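Local coordinates for protein alcohol dehydrogenase (Thermus sp., PDB 4CPD) that probably catalyses the NAD-dependent interconversion of alcohols and their aldehydes or ketones, as a zinc-containing member of the medium-chain dehydrogenase family, at residues A[86-91]-A[131-136]; A[98-103]-A[294-299]; A[50-55]-A[111-116]; A[2-7]-A[120-125]; A[32-37]-A[60-65]. All coordinates share one frame; numbering follows the deposited sequence.

Contact 1. Residues A[86-91]-A[131-136]; sequences HIACGT and SNVNLR. With ZN (zinc ion), chain F.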
# COMPACT_ATOMS: atom_id res chain seq x y z
N HIS A 86 -2.76 22.45 -3.63
CA HIS A 86 -4.02 21.97 -4.07
C HIS A 86 -5.06 22.39 -3.04
O HIS A 86 -4.78 22.44 -1.87
CB HIS A 86 -3.97 20.45 -4.25
CG HIS A 86 -3.77 19.70 -2.97
ND1 HIS A 86 -2.52 19.51 -2.42
CD2 HIS A 86 -4.64 19.09 -2.14
CE1 HIS A 86 -2.64 18.81 -1.31
NE2 HIS A 86 -3.92 18.55 -1.11
N ILE A 87 -6.28 22.65 -3.49
CA ILE A 87 -7.31 23.22 -2.64
C ILE A 87 -8.30 22.17 -2.25
O ILE A 87 -8.43 21.15 -2.92
CB ILE A 87 -8.04 24.41 -3.30
CG1 ILE A 87 -8.84 23.96 -4.54
CG2 ILE A 87 -7.05 25.46 -3.75
CD1 ILE A 87 -10.00 24.89 -4.87
N ALA A 88 -9.02 22.45 -1.18
CA ALA A 88 -9.90 21.50 -0.55
C ALA A 88 -10.99 22.26 0.16
O ALA A 88 -10.77 23.37 0.61
CB ALA A 88 -9.15 20.63 0.43
N CYS A 89 -12.16 21.65 0.27
CA CYS A 89 -13.35 22.34 0.66
C CYS A 89 -13.61 22.17 2.15
O CYS A 89 -14.26 23.02 2.75
CB CYS A 89 -14.55 21.80 -0.15
SG CYS A 89 -15.24 20.21 0.42
N GLY A 90 -13.21 21.03 2.69
CA GLY A 90 -13.34 20.78 4.11
C GLY A 90 -14.65 20.13 4.56
O GLY A 90 -14.82 19.81 5.75
N THR A 91 -15.59 19.95 3.63
CA THR A 91 -16.91 19.40 4.01
C THR A 91 -17.37 18.20 3.18
O THR A 91 -18.24 17.46 3.61
CB THR A 91 -18.03 20.49 4.06
OG1 THR A 91 -18.12 21.18 2.80
CG2 THR A 91 -17.77 21.50 5.20
N SER A 131 -10.02 29.63 2.54
CA SER A 131 -8.72 29.91 3.15
C SER A 131 -8.63 29.38 4.59
O SER A 131 -7.52 29.15 5.11
CB SER A 131 -8.41 31.41 3.10
OG SER A 131 -9.38 32.16 3.82
N ASN A 132 -9.79 29.21 5.21
CA ASN A 132 -9.90 28.49 6.47
C ASN A 132 -9.30 27.11 6.41
O ASN A 132 -8.80 26.62 7.42
CB ASN A 132 -11.36 28.37 6.92
CG ASN A 132 -12.28 27.71 5.87
OD1 ASN A 132 -12.30 28.10 4.69
ND2 ASN A 132 -13.07 26.73 6.31
N VAL A 133 -9.36 26.47 5.25
CA VAL A 133 -8.77 25.16 5.05
C VAL A 133 -7.39 25.23 4.39
O VAL A 133 -6.48 24.47 4.73
CB VAL A 133 -9.70 24.34 4.14
CG1 VAL A 133 -9.07 23.02 3.73
CG2 VAL A 133 -11.04 24.11 4.83
N ASN A 134 -7.26 26.13 3.42
CA ASN A 134 -6.13 26.11 2.50
C ASN A 134 -4.96 27.05 2.79
O ASN A 134 -4.08 27.18 1.94
CB ASN A 134 -6.67 26.40 1.12
CG ASN A 134 -7.70 25.39 0.69
OD1 ASN A 134 -8.87 25.69 0.44
ND2 ASN A 134 -7.26 24.16 0.59
N LEU A 135 -4.93 27.68 3.97
CA LEU A 135 -3.79 28.54 4.34
C LEU A 135 -3.28 28.26 5.75
O LEU A 135 -4.03 27.76 6.61
CB LEU A 135 -4.15 30.02 4.27
CG LEU A 135 -4.31 30.71 2.92
CD1 LEU A 135 -4.56 32.20 3.07
CD2 LEU A 135 -3.10 30.46 2.03
N ARG A 136 -2.00 28.58 5.97
CA ARG A 136 -1.43 28.60 7.33
C ARG A 136 -0.62 29.87 7.56
O ARG A 136 0.19 30.26 6.71
CB ARG A 136 -0.54 27.39 7.57
CG ARG A 136 -1.25 26.07 7.55
CD ARG A 136 -2.25 25.97 8.68
NE ARG A 136 -2.80 24.63 8.80
CZ ARG A 136 -3.70 24.09 7.97
NH1 ARG A 136 -4.17 24.74 6.92
NH2 ARG A 136 -4.12 22.86 8.19
ZN ZN F . -13.66 18.60 -0.07
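Val133 and Asn134, on the one-turn helix 131-134, face the backbone around Ala88, where the chain enters the four-cysteine zinc lobe of this medium-chain alcohol dehydrogenase. The two side chains meet that backbone at different points. Val133 splits its two methyls: CG1, anti to the backbone N (chi1 172°), meets Ala88 O at 3.6 Å, while CG2 passes Cys89 O and reaches Gly90, 4.1 Å from Gly90 CA. CG1 also meets the methyl group of Ala88, with 4.1 Å from Val133 CG1 to Ala88 CB. Asn134 points toward the same backbone, its CG 3.7 Å from Ala88 N. That placement follows from chi1 of -59°, which turns CG anti to the carbonyl carbon. Ile87 sends the end of its side chain away from the helix, toward Tyr109, so what Asn134 meets there is mainly main chain. His296 of helix 295-307 touches both Ala88 and Val133, and so adds a third element to this buried contact. Gly90 has a positive phi, which suits a glycine, and a CB there would run into Val133 CG2. The neighbouring Cys89 points away from helix 131-134, to the zinc ion, which it shares with Cys92, Cys95 and Cys103. The helix therefore lies against the outer side of the zinc-binding turn and leaves the metal to the cysteines. Cys89 SG stands 2.3 Å from the zinc ion and also accepts a hydrogen bond from Thr91 N, 3.2 Å from that sulfur.

Contact 2. Residues A[98-103]-A[294-299]; sequences HQYNLC and NVHLYI. With ZN (zinc ion), chain F.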
# COMPACT_ATOMS: atom_id res chain seq x y z
N HIS A 98 -10.21 13.19 5.94
CA HIS A 98 -8.87 13.79 5.91
C HIS A 98 -8.03 13.39 4.71
O HIS A 98 -6.77 13.36 4.80
CB HIS A 98 -8.14 13.54 7.23
CG HIS A 98 -8.92 13.98 8.43
ND1 HIS A 98 -8.80 13.38 9.67
CD2 HIS A 98 -9.83 14.96 8.58
CE1 HIS A 98 -9.60 13.99 10.53
NE2 HIS A 98 -10.24 14.94 9.90
N GLN A 99 -8.72 13.13 3.60
CA GLN A 99 -8.07 12.88 2.33
C GLN A 99 -8.33 14.08 1.40
O GLN A 99 -9.07 14.00 0.41
CB GLN A 99 -8.56 11.58 1.74
CG GLN A 99 -8.33 10.38 2.64
CD GLN A 99 -8.75 9.08 1.98
OE1 GLN A 99 -9.89 8.94 1.56
NE2 GLN A 99 -7.83 8.13 1.88
N TYR A 100 -7.69 15.19 1.74
CA TYR A 100 -7.98 16.49 1.13
C TYR A 100 -7.53 16.51 -0.31
O TYR A 100 -8.05 17.29 -1.10
CB TYR A 100 -7.33 17.65 1.90
CG TYR A 100 -7.64 17.64 3.40
CD1 TYR A 100 -8.76 18.29 3.92
CD2 TYR A 100 -6.80 16.96 4.31
CE1 TYR A 100 -9.05 18.27 5.27
CE2 TYR A 100 -7.09 16.94 5.67
CZ TYR A 100 -8.21 17.61 6.14
OH TYR A 100 -8.49 17.57 7.49
N ASN A 101 -6.56 15.69 -0.67
CA ASN A 101 -6.18 15.56 -2.07
C ASN A 101 -7.26 14.91 -2.95
O ASN A 101 -7.15 14.93 -4.14
CB ASN A 101 -4.90 14.75 -2.22
CG ASN A 101 -4.99 13.38 -1.58
OD1 ASN A 101 -5.47 13.24 -0.45
ND2 ASN A 101 -4.60 12.36 -2.31
N LEU A 102 -8.28 14.28 -2.35
CA LEU A 102 -9.38 13.72 -3.12
C LEU A 102 -10.65 14.54 -3.01
O LEU A 102 -11.73 14.03 -3.34
CB LEU A 102 -9.65 12.30 -2.64
CG LEU A 102 -8.43 11.39 -2.82
CD1 LEU A 102 -8.72 10.02 -2.20
CD2 LEU A 102 -8.05 11.26 -4.29
N CYS A 103 -10.52 15.79 -2.54
CA CYS A 103 -11.66 16.69 -2.33
C CYS A 103 -12.48 16.74 -3.61
O CYS A 103 -11.93 16.84 -4.70
CB CYS A 103 -11.21 18.09 -2.00
SG CYS A 103 -12.60 19.22 -1.87
N ASN A 294 -1.06 14.78 -0.11
CA ASN A 294 -2.19 15.22 0.72
C ASN A 294 -1.61 16.20 1.72
O ASN A 294 -1.57 16.00 2.95
CB ASN A 294 -2.84 14.02 1.40
CG ASN A 294 -3.99 14.41 2.29
OD1 ASN A 294 -4.59 15.46 2.13
ND2 ASN A 294 -4.31 13.56 3.24
N VAL A 295 -1.13 17.29 1.16
CA VAL A 295 -0.35 18.28 1.89
C VAL A 295 -0.97 18.74 3.19
O VAL A 295 -0.26 18.89 4.19
CB VAL A 295 -0.08 19.50 1.01
CG1 VAL A 295 0.66 20.57 1.80
CG2 VAL A 295 0.72 19.11 -0.23
N HIS A 296 -2.27 18.95 3.19
CA HIS A 296 -2.96 19.47 4.38
C HIS A 296 -2.74 18.60 5.60
O HIS A 296 -2.70 19.09 6.71
CB HIS A 296 -4.45 19.57 4.14
CG HIS A 296 -4.83 20.39 2.95
ND1 HIS A 296 -4.55 20.00 1.66
CD2 HIS A 296 -5.47 21.58 2.86
CE1 HIS A 296 -5.00 20.90 0.82
NE2 HIS A 296 -5.56 21.88 1.52
N LEU A 297 -2.62 17.29 5.38
CA LEU A 297 -2.48 16.37 6.47
C LEU A 297 -1.16 16.61 7.21
O LEU A 297 -1.11 16.41 8.40
CB LEU A 297 -2.56 14.92 5.96
CG LEU A 297 -2.76 13.86 7.07
CD1 LEU A 297 -4.08 14.07 7.77
CD2 LEU A 297 -2.70 12.44 6.50
N TYR A 298 -0.12 17.04 6.49
CA TYR A 298 1.24 17.12 7.00
C TYR A 298 1.75 18.53 7.25
O TYR A 298 2.72 18.72 7.95
CB TYR A 298 2.17 16.44 6.01
CG TYR A 298 1.73 15.02 5.72
CD1 TYR A 298 1.76 14.06 6.72
CD2 TYR A 298 1.29 14.64 4.45
CE1 TYR A 298 1.36 12.77 6.48
CE2 TYR A 298 0.88 13.35 4.20
CZ TYR A 298 0.91 12.43 5.22
OH TYR A 298 0.53 11.15 5.00
N ILE A 299 1.11 19.52 6.66
CA ILE A 299 1.69 20.86 6.63
C ILE A 299 2.00 21.45 8.01
O ILE A 299 2.98 22.12 8.16
CB ILE A 299 0.80 21.83 5.83
CG1 ILE A 299 1.55 23.10 5.49
CG2 ILE A 299 -0.47 22.17 6.61
CD1 ILE A 299 0.85 23.94 4.46
ZN ZN F . -13.66 18.60 -0.07
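Asn294, just ahead of helix 295-307, puts its amide against the loop that carries the chain from helix 93-96 to Cys103, the last cysteine of the structural-type zinc site. Hydrogen bonds lead. Asn294 ND2 donates to His98 O over 2.9 Å, in the carbonyl plane and on a lone pair; His98 closes helix 93-96 with a Schellman motif. The oxygen of the same amide, Asn294 OD1, takes two weak bonds, from Tyr100 N at 3.1 Å and from Asn101 N at 3.4 Å. With CG anti to the backbone N (chi1 179°), the amide reaches across to these main-chain groups. With only a methyl group at Asn294, as in an alanine, His98 O would probably be left without this donor and the N-H groups of Tyr100 and Asn101 without their shared acceptor.

The aromatic contact is of Tyr100 with His296. Their planes are near parallel, 29° apart, but slid so far that the rings barely overlap, the centroids being 5.2 Å apart. What lies over the imidazole face is Tyr100 CB, a CH-pi contact 4.0 Å from the centroid of the His296 ring, while Asn294 OD1 stands at the edge of the phenol ring. Apolar contact is slight: Leu297 CD1 meets His98 CB.

Other polar ends serve the dimer: Asn101 ND2 bonds Asp285 of the second subunit, and Gln99 bonds Arg258 and Gly260 of that subunit. Cys103 SG binds zinc at 2.2 Å. The chemistry is consistent with an asparagine that helps hold the loop's main chain, while loop side chains pair across the subunit interface.

Contact 3. Residues A[50-55]-A[111-116]; sequences PVLPGS and YGPMFG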
# COMPACT_ATOMS: atom_id res chain seq x y z
N PRO A 50 -3.34 20.06 -20.26
CA PRO A 50 -4.02 21.07 -21.05
C PRO A 50 -4.19 22.40 -20.32
O PRO A 50 -4.72 22.45 -19.20
CB PRO A 50 -5.40 20.46 -21.32
CG PRO A 50 -5.39 19.09 -20.74
CD PRO A 50 -4.30 19.06 -19.74
N VAL A 51 -3.75 23.47 -20.98
CA VAL A 51 -3.83 24.81 -20.46
C VAL A 51 -4.29 25.72 -21.60
O VAL A 51 -3.80 25.59 -22.73
CB VAL A 51 -2.46 25.33 -19.99
CG1 VAL A 51 -2.63 26.59 -19.15
CG2 VAL A 51 -1.71 24.29 -19.20
N LEU A 52 -5.18 26.66 -21.28
CA LEU A 52 -5.62 27.70 -22.23
C LEU A 52 -4.60 28.85 -22.19
O LEU A 52 -4.11 29.24 -21.13
CB LEU A 52 -7.00 28.25 -21.85
CG LEU A 52 -8.30 27.49 -22.10
CD1 LEU A 52 -8.03 26.02 -22.38
CD2 LEU A 52 -9.27 27.65 -20.92
N PRO A 53 -4.26 29.38 -23.36
CA PRO A 53 -3.42 30.59 -23.45
C PRO A 53 -3.96 31.78 -22.63
O PRO A 53 -5.17 32.00 -22.56
CB PRO A 53 -3.44 30.91 -24.95
CG PRO A 53 -3.58 29.57 -25.59
CD PRO A 53 -4.40 28.71 -24.66
N GLY A 54 -3.05 32.51 -22.00
CA GLY A 54 -3.42 33.60 -21.10
C GLY A 54 -3.74 33.16 -19.67
O GLY A 54 -4.14 33.98 -18.85
N SER A 55 -3.60 31.87 -19.37
CA SER A 55 -3.81 31.37 -18.02
C SER A 55 -2.58 31.69 -17.18
O SER A 55 -1.43 31.48 -17.62
CB SER A 55 -4.02 29.86 -18.04
OG SER A 55 -5.14 29.46 -18.81
N TYR A 111 -3.14 25.24 -12.88
CA TYR A 111 -2.92 23.95 -13.52
C TYR A 111 -4.01 23.61 -14.57
O TYR A 111 -4.18 22.45 -14.99
CB TYR A 111 -2.74 22.85 -12.46
CG TYR A 111 -1.63 21.89 -12.82
CD1 TYR A 111 -0.32 22.29 -12.79
CD2 TYR A 111 -1.92 20.59 -13.19
CE1 TYR A 111 0.71 21.42 -13.11
CE2 TYR A 111 -0.91 19.71 -13.53
CZ TYR A 111 0.40 20.14 -13.50
OH TYR A 111 1.42 19.29 -13.85
N GLY A 112 -4.70 24.65 -15.04
CA GLY A 112 -5.60 24.50 -16.17
C GLY A 112 -6.96 23.92 -15.80
O GLY A 112 -7.19 23.55 -14.66
N PRO A 113 -7.85 23.82 -16.80
CA PRO A 113 -9.24 23.47 -16.55
C PRO A 113 -9.50 22.03 -16.10
O PRO A 113 -10.55 21.76 -15.54
CB PRO A 113 -9.91 23.74 -17.90
CG PRO A 113 -8.84 23.55 -18.91
CD PRO A 113 -7.54 23.93 -18.24
N MET A 114 -8.55 21.11 -16.28
CA MET A 114 -8.76 19.74 -15.76
C MET A 114 -8.54 19.59 -14.25
O MET A 114 -8.84 18.55 -13.67
CB MET A 114 -7.93 18.72 -16.56
CG MET A 114 -8.51 18.53 -17.95
SD MET A 114 -10.18 17.84 -17.83
CE MET A 114 -11.30 19.25 -17.98
N PHE A 115 -8.06 20.66 -13.62
CA PHE A 115 -7.73 20.70 -12.20
C PHE A 115 -8.28 21.96 -11.52
O PHE A 115 -7.57 22.67 -10.82
CB PHE A 115 -6.23 20.63 -12.02
CG PHE A 115 -5.65 19.34 -12.52
CD1 PHE A 115 -5.59 18.25 -11.69
CD2 PHE A 115 -5.18 19.24 -13.83
CE1 PHE A 115 -5.06 17.06 -12.14
CE2 PHE A 115 -4.64 18.05 -14.28
CZ PHE A 115 -4.59 16.96 -13.44
N GLY A 116 -9.56 22.23 -11.76
CA GLY A 116 -10.29 23.24 -11.01
C GLY A 116 -10.30 24.60 -11.67
O GLY A 116 -10.96 25.52 -11.17
O HOH W 1 -5.99 21.33 -17.15
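Two irregular loops of the GroES-like domain meet at Pro50 and Pro113: one holds a type II beta turn from Leu52 to Ser55, the other passes through Tyr111 close to the catalytic-type zinc site. No direct hydrogen bond joins them; a single water does. It donates to Pro50 O at 2.7 Å and to Tyr111 O at 3.0 Å, and accepts from Met114 N at 2.7 Å, so one molecule serves three main-chain groups, two carbonyls and an N-H. Around it the contact is apolar and proline-rich. Pro113 sets its CD against the carbonyl of Pro50, 3.3 Å from Pro50 O, and its CG meets Leu52 CD1 at 4.3 Å; Pro50 CG touches Met114 CG, though the rest of the methionine leads away. The backbones come nearest at Val51 and Gly112, their CA atoms 4.7 Å apart. Gly112 has positive phi (80°), and a CB there would run into Pro50 O. Within the first loop the turn is closed by Ser55 N, which bonds Leu52 O at 3.2 Å. Beyond the contact, Val51 and Tyr111 pack on Leu44 of helix 39-45, Tyr111 OH bonds Ser40 O, Phe115 pairs through its backbone with Val108 of strand 107-108, and Gly54 and Ser55 pair likewise with Phe6 of strand 2-8.

Contact 4. Residues A[2-7]-A[120-125]; sequences RAVVFE and GAQAEI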
# COMPACT_ATOMS: atom_id res chain seq x y z
N ARG A 2 0.92 42.18 -12.56
CA ARG A 2 1.93 41.43 -13.28
C ARG A 2 1.71 39.95 -12.95
O ARG A 2 1.40 39.60 -11.81
CB ARG A 2 3.35 41.84 -12.88
CG ARG A 2 3.77 43.30 -13.10
CD ARG A 2 3.49 43.85 -14.51
NE ARG A 2 4.31 43.30 -15.58
CZ ARG A 2 3.94 43.24 -16.86
NH1 ARG A 2 2.75 43.68 -17.25
NH2 ARG A 2 4.74 42.72 -17.77
N ALA A 3 1.83 39.10 -13.97
CA ALA A 3 1.60 37.67 -13.82
C ALA A 3 2.24 36.88 -14.96
O ALA A 3 2.20 37.31 -16.11
CB ALA A 3 0.12 37.38 -13.76
N VAL A 4 2.80 35.72 -14.66
CA VAL A 4 3.34 34.82 -15.70
C VAL A 4 2.18 34.06 -16.32
O VAL A 4 1.38 33.49 -15.58
CB VAL A 4 4.29 33.78 -15.11
CG1 VAL A 4 4.86 32.90 -16.20
CG2 VAL A 4 5.41 34.43 -14.33
N VAL A 5 2.09 34.04 -17.65
CA VAL A 5 1.01 33.30 -18.34
C VAL A 5 1.57 32.36 -19.40
O VAL A 5 2.62 32.62 -19.98
CB VAL A 5 -0.02 34.25 -19.02
CG1 VAL A 5 -0.47 35.35 -18.08
CG2 VAL A 5 0.55 34.87 -20.27
N PHE A 6 0.82 31.29 -19.65
CA PHE A 6 1.11 30.34 -20.74
C PHE A 6 0.74 31.01 -22.08
O PHE A 6 -0.25 31.78 -22.16
CB PHE A 6 0.26 29.09 -20.48
CG PHE A 6 0.43 27.97 -21.47
CD1 PHE A 6 1.50 27.09 -21.36
CD2 PHE A 6 -0.54 27.73 -22.44
CE1 PHE A 6 1.65 26.03 -22.25
CE2 PHE A 6 -0.40 26.67 -23.33
CZ PHE A 6 0.70 25.82 -23.24
N GLU A 7 1.54 30.77 -23.12
CA GLU A 7 1.18 31.22 -24.48
C GLU A 7 0.97 30.05 -25.44
O GLU A 7 -0.06 29.96 -26.11
CB GLU A 7 2.22 32.19 -25.02
CG GLU A 7 2.22 33.52 -24.28
CD GLU A 7 2.84 34.68 -25.07
OE1 GLU A 7 3.87 34.47 -25.78
OE2 GLU A 7 2.30 35.81 -24.98
N GLY A 120 -3.24 30.89 -11.33
CA GLY A 120 -2.01 30.51 -10.67
C GLY A 120 -1.31 31.50 -9.75
O GLY A 120 -1.81 32.58 -9.49
N ALA A 121 -0.14 31.10 -9.25
CA ALA A 121 0.51 31.76 -8.13
C ALA A 121 1.69 32.62 -8.56
O ALA A 121 2.18 33.46 -7.78
CB ALA A 121 0.95 30.73 -7.08
N GLN A 122 2.17 32.41 -9.77
CA GLN A 122 3.25 33.23 -10.33
C GLN A 122 2.70 34.63 -10.75
O GLN A 122 2.59 34.97 -11.93
CB GLN A 122 3.90 32.48 -11.49
CG GLN A 122 4.67 31.26 -11.02
CD GLN A 122 4.95 30.25 -12.10
OE1 GLN A 122 4.78 30.51 -13.30
NE2 GLN A 122 5.42 29.08 -11.68
N ALA A 123 2.33 35.42 -9.76
CA ALA A 123 1.57 36.62 -9.95
C ALA A 123 1.57 37.40 -8.64
O ALA A 123 1.90 36.87 -7.58
CB ALA A 123 0.16 36.28 -10.33
N GLU A 124 1.19 38.67 -8.71
CA GLU A 124 1.31 39.53 -7.56
C GLU A 124 0.22 39.26 -6.53
O GLU A 124 0.45 39.45 -5.33
CB GLU A 124 1.25 40.99 -7.97
CG GLU A 124 2.39 41.45 -8.85
CD GLU A 124 2.29 42.93 -9.13
OE1 GLU A 124 2.45 43.69 -8.16
OE2 GLU A 124 2.01 43.31 -10.30
N ILE A 125 -0.94 38.83 -7.00
CA ILE A 125 -2.07 38.50 -6.11
C ILE A 125 -2.62 37.10 -6.40
O ILE A 125 -2.76 36.70 -7.57
CB ILE A 125 -3.25 39.50 -6.26
CG1 ILE A 125 -2.78 40.96 -6.19
CG2 ILE A 125 -4.32 39.24 -5.19
CD1 ILE A 125 -2.30 41.39 -4.82
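Ala3 of strand 2-8 and Ala123 form a single beta bridge, which joins the N-terminal strand to the loop leading into strand 125-128 of the GroES-like domain; the touching parts run in opposite senses. The tight part is buried. The two methyl groups meet at 3.6 Å (Ala3 CB to Ala123 CB), and Val4 N bonds Gln122 O at 2.8 Å. Gln122, centre of an inverse gamma turn, lies against Val4, its CB beside Val4 CG2, while its amide goes on to Tyr330 and Gly36.

The other end, at Arg2 and Glu124, is partly exposed. There Glu124 N bonds Arg2 O at 3.2 Å, and the glutamate chain runs extended toward Arg2, its CG anti to the carbonyl carbon (chi1 -64°) and near Arg2 O. The guanidinium bends away to a salt bridge with Glu16, leaving Arg2 NE 5.8 Å from Glu124 OE2. The carboxylate instead takes a backbone donor, Arg2 N, 2.8 Å from Glu124 OE2. With an alanine in place of Glu124 the carboxylate is gone, and Arg2 N would probably be left without this acceptor. The bond is nearly straight, 164° at the hydrogen, and Glu124 OE2 receives it on its anti lone pair.

Contact 5. Residues A[32-37]-A[60-65]; sequences VHLAGI and EFVGQV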
# COMPACT_ATOMS: atom_id res chain seq x y z
N VAL A 32 1.45 37.87 -3.07
CA VAL A 32 2.56 36.93 -3.21
C VAL A 32 3.90 37.65 -3.15
O VAL A 32 4.13 38.63 -3.87
CB VAL A 32 2.54 36.18 -4.55
CG1 VAL A 32 3.67 35.15 -4.58
CG2 VAL A 32 1.20 35.51 -4.81
N HIS A 33 4.79 37.10 -2.35
CA HIS A 33 6.17 37.59 -2.17
C HIS A 33 7.15 36.71 -2.97
O HIS A 33 8.01 37.22 -3.67
CB HIS A 33 6.44 37.51 -0.68
CG HIS A 33 7.71 38.14 -0.24
ND1 HIS A 33 8.80 37.40 0.15
CD2 HIS A 33 8.04 39.44 -0.06
CE1 HIS A 33 9.77 38.22 0.54
NE2 HIS A 33 9.33 39.46 0.41
N LEU A 34 7.02 35.39 -2.86
CA LEU A 34 7.85 34.45 -3.62
C LEU A 34 6.95 33.43 -4.25
O LEU A 34 5.92 33.04 -3.66
CB LEU A 34 8.83 33.68 -2.72
CG LEU A 34 10.02 34.42 -2.14
CD1 LEU A 34 10.65 33.67 -0.97
CD2 LEU A 34 11.03 34.63 -3.26
N ALA A 35 7.36 32.97 -5.44
CA ALA A 35 6.61 31.99 -6.20
C ALA A 35 7.58 31.05 -6.84
O ALA A 35 8.55 31.46 -7.41
CB ALA A 35 5.72 32.65 -7.23
N GLY A 36 7.32 29.76 -6.73
CA GLY A 36 8.24 28.78 -7.24
C GLY A 36 7.86 28.33 -8.63
O GLY A 36 6.70 28.49 -9.07
N ILE A 37 8.86 27.75 -9.30
CA ILE A 37 8.67 26.90 -10.47
C ILE A 37 8.95 25.45 -10.09
O ILE A 37 10.06 25.13 -9.64
CB ILE A 37 9.61 27.29 -11.59
CG1 ILE A 37 9.35 28.74 -11.99
CG2 ILE A 37 9.41 26.36 -12.78
CD1 ILE A 37 10.46 29.33 -12.83
N GLU A 60 3.16 27.23 -6.27
CA GLU A 60 4.02 27.38 -5.12
C GLU A 60 4.12 28.87 -4.70
O GLU A 60 4.54 29.69 -5.50
CB GLU A 60 5.38 26.89 -5.47
CG GLU A 60 5.53 25.39 -5.64
CD GLU A 60 6.93 25.08 -6.13
OE1 GLU A 60 7.25 25.40 -7.29
OE2 GLU A 60 7.75 24.53 -5.39
N PHE A 61 3.73 29.19 -3.45
CA PHE A 61 3.75 30.56 -2.99
C PHE A 61 3.93 30.74 -1.49
O PHE A 61 3.60 29.87 -0.68
CB PHE A 61 2.46 31.24 -3.37
CG PHE A 61 1.27 30.76 -2.59
CD1 PHE A 61 0.65 29.59 -2.92
CD2 PHE A 61 0.80 31.48 -1.53
CE1 PHE A 61 -0.44 29.14 -2.20
CE2 PHE A 61 -0.29 31.04 -0.79
CZ PHE A 61 -0.90 29.87 -1.12
N VAL A 62 4.45 31.91 -1.15
CA VAL A 62 4.40 32.45 0.20
C VAL A 62 4.17 33.95 0.08
O VAL A 62 4.70 34.59 -0.83
CB VAL A 62 5.71 32.16 1.00
CG1 VAL A 62 6.93 32.59 0.20
CG2 VAL A 62 5.65 32.79 2.39
N GLY A 63 3.38 34.51 0.97
CA GLY A 63 3.07 35.93 0.88
C GLY A 63 2.32 36.45 2.07
O GLY A 63 2.29 35.82 3.10
N GLN A 64 1.71 37.61 1.90
CA GLN A 64 0.90 38.26 2.96
C GLN A 64 -0.55 38.47 2.55
O GLN A 64 -0.86 38.74 1.37
CB GLN A 64 1.47 39.63 3.30
CG GLN A 64 2.78 39.57 4.03
CD GLN A 64 3.37 40.96 4.22
OE1 GLN A 64 3.81 41.58 3.25
NE2 GLN A 64 3.36 41.45 5.46
N VAL A 65 -1.42 38.38 3.54
CA VAL A 65 -2.84 38.49 3.30
C VAL A 65 -3.19 39.93 2.90
O VAL A 65 -2.84 40.84 3.59
CB VAL A 65 -3.61 38.09 4.57
CG1 VAL A 65 -5.11 38.31 4.43
CG2 VAL A 65 -3.35 36.64 4.90
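Strands 34-37 and 60-65 run antiparallel, 169° between their directions and 4.6 Å apart at closest approach, with a classic beta bulge where His33 and Leu34 both face Val62. Val62 O there accepts two bonds, from His33 N at 2.9 Å and Leu34 N at 3.2 Å, and Val62 N returns one to Leu34 O. Further on, Gly36 N also bonds Glu60 O, in a looser pair. CA-H...O contacts such as Phe61 CA to Leu34 O, 3.4 Å, fill in between.

Leu34, Val62 and Glu60 share one face of the sheet. Leu34 and Val62 lie side by side pointing the same way, Leu34 CB 3.7 Å from Val62 CG1; this branch is placed between the backbone N and the carbonyl carbon (chi1 51°), beside the leucine. Helix 144-147 packs on both. Ala35 and Phe61 take the other face, with the phenyl ring leading away from strand 34-37 and touching Leu126. At the bulge Val32 CG1 meets Phe61 CB at 4.3 Å, and the backbones draw together where Gly63 faces Val32, their CA atoms 4.2 Å apart. A side chain at Gly63 would strike Val32 CA.

Glu60 extends past Gly36, which has no CB to stop it, and brings OE1 near the backbone of Gly36 and Ile37. Its OE2 forms a salt bridge with Lys340, which also bonds Ile37 O. The carboxylate lies beside the zinc ligands Cys38 and Asp152. The pairing therefore sets a buried acid close to that zinc, matched with a lysine of opposite charge.

Contact 5 closes first along the chain, and lies with contact 3 between the two segments of contact 4. Contacts 4 and 5 have centres 11 Å apart and are joined by Glu124 O to Val32 N and Gln122 NE2 to Gly36 O; contact 3, 12 Å from contact 4, meets it at strand 2-8. Contacts 1 and 2, 9 Å apart, share the four-cysteine zinc site and meet through His296; Leu135 touches Phe61 between contacts 1 and 5. Contact 2 alone spans from the GroES-like part to helix 295-307, which follows strand 286-290 of the parallel sheet, so the set runs from the four-cysteine zinc to the neighbourhood of the other zinc, near the NAD.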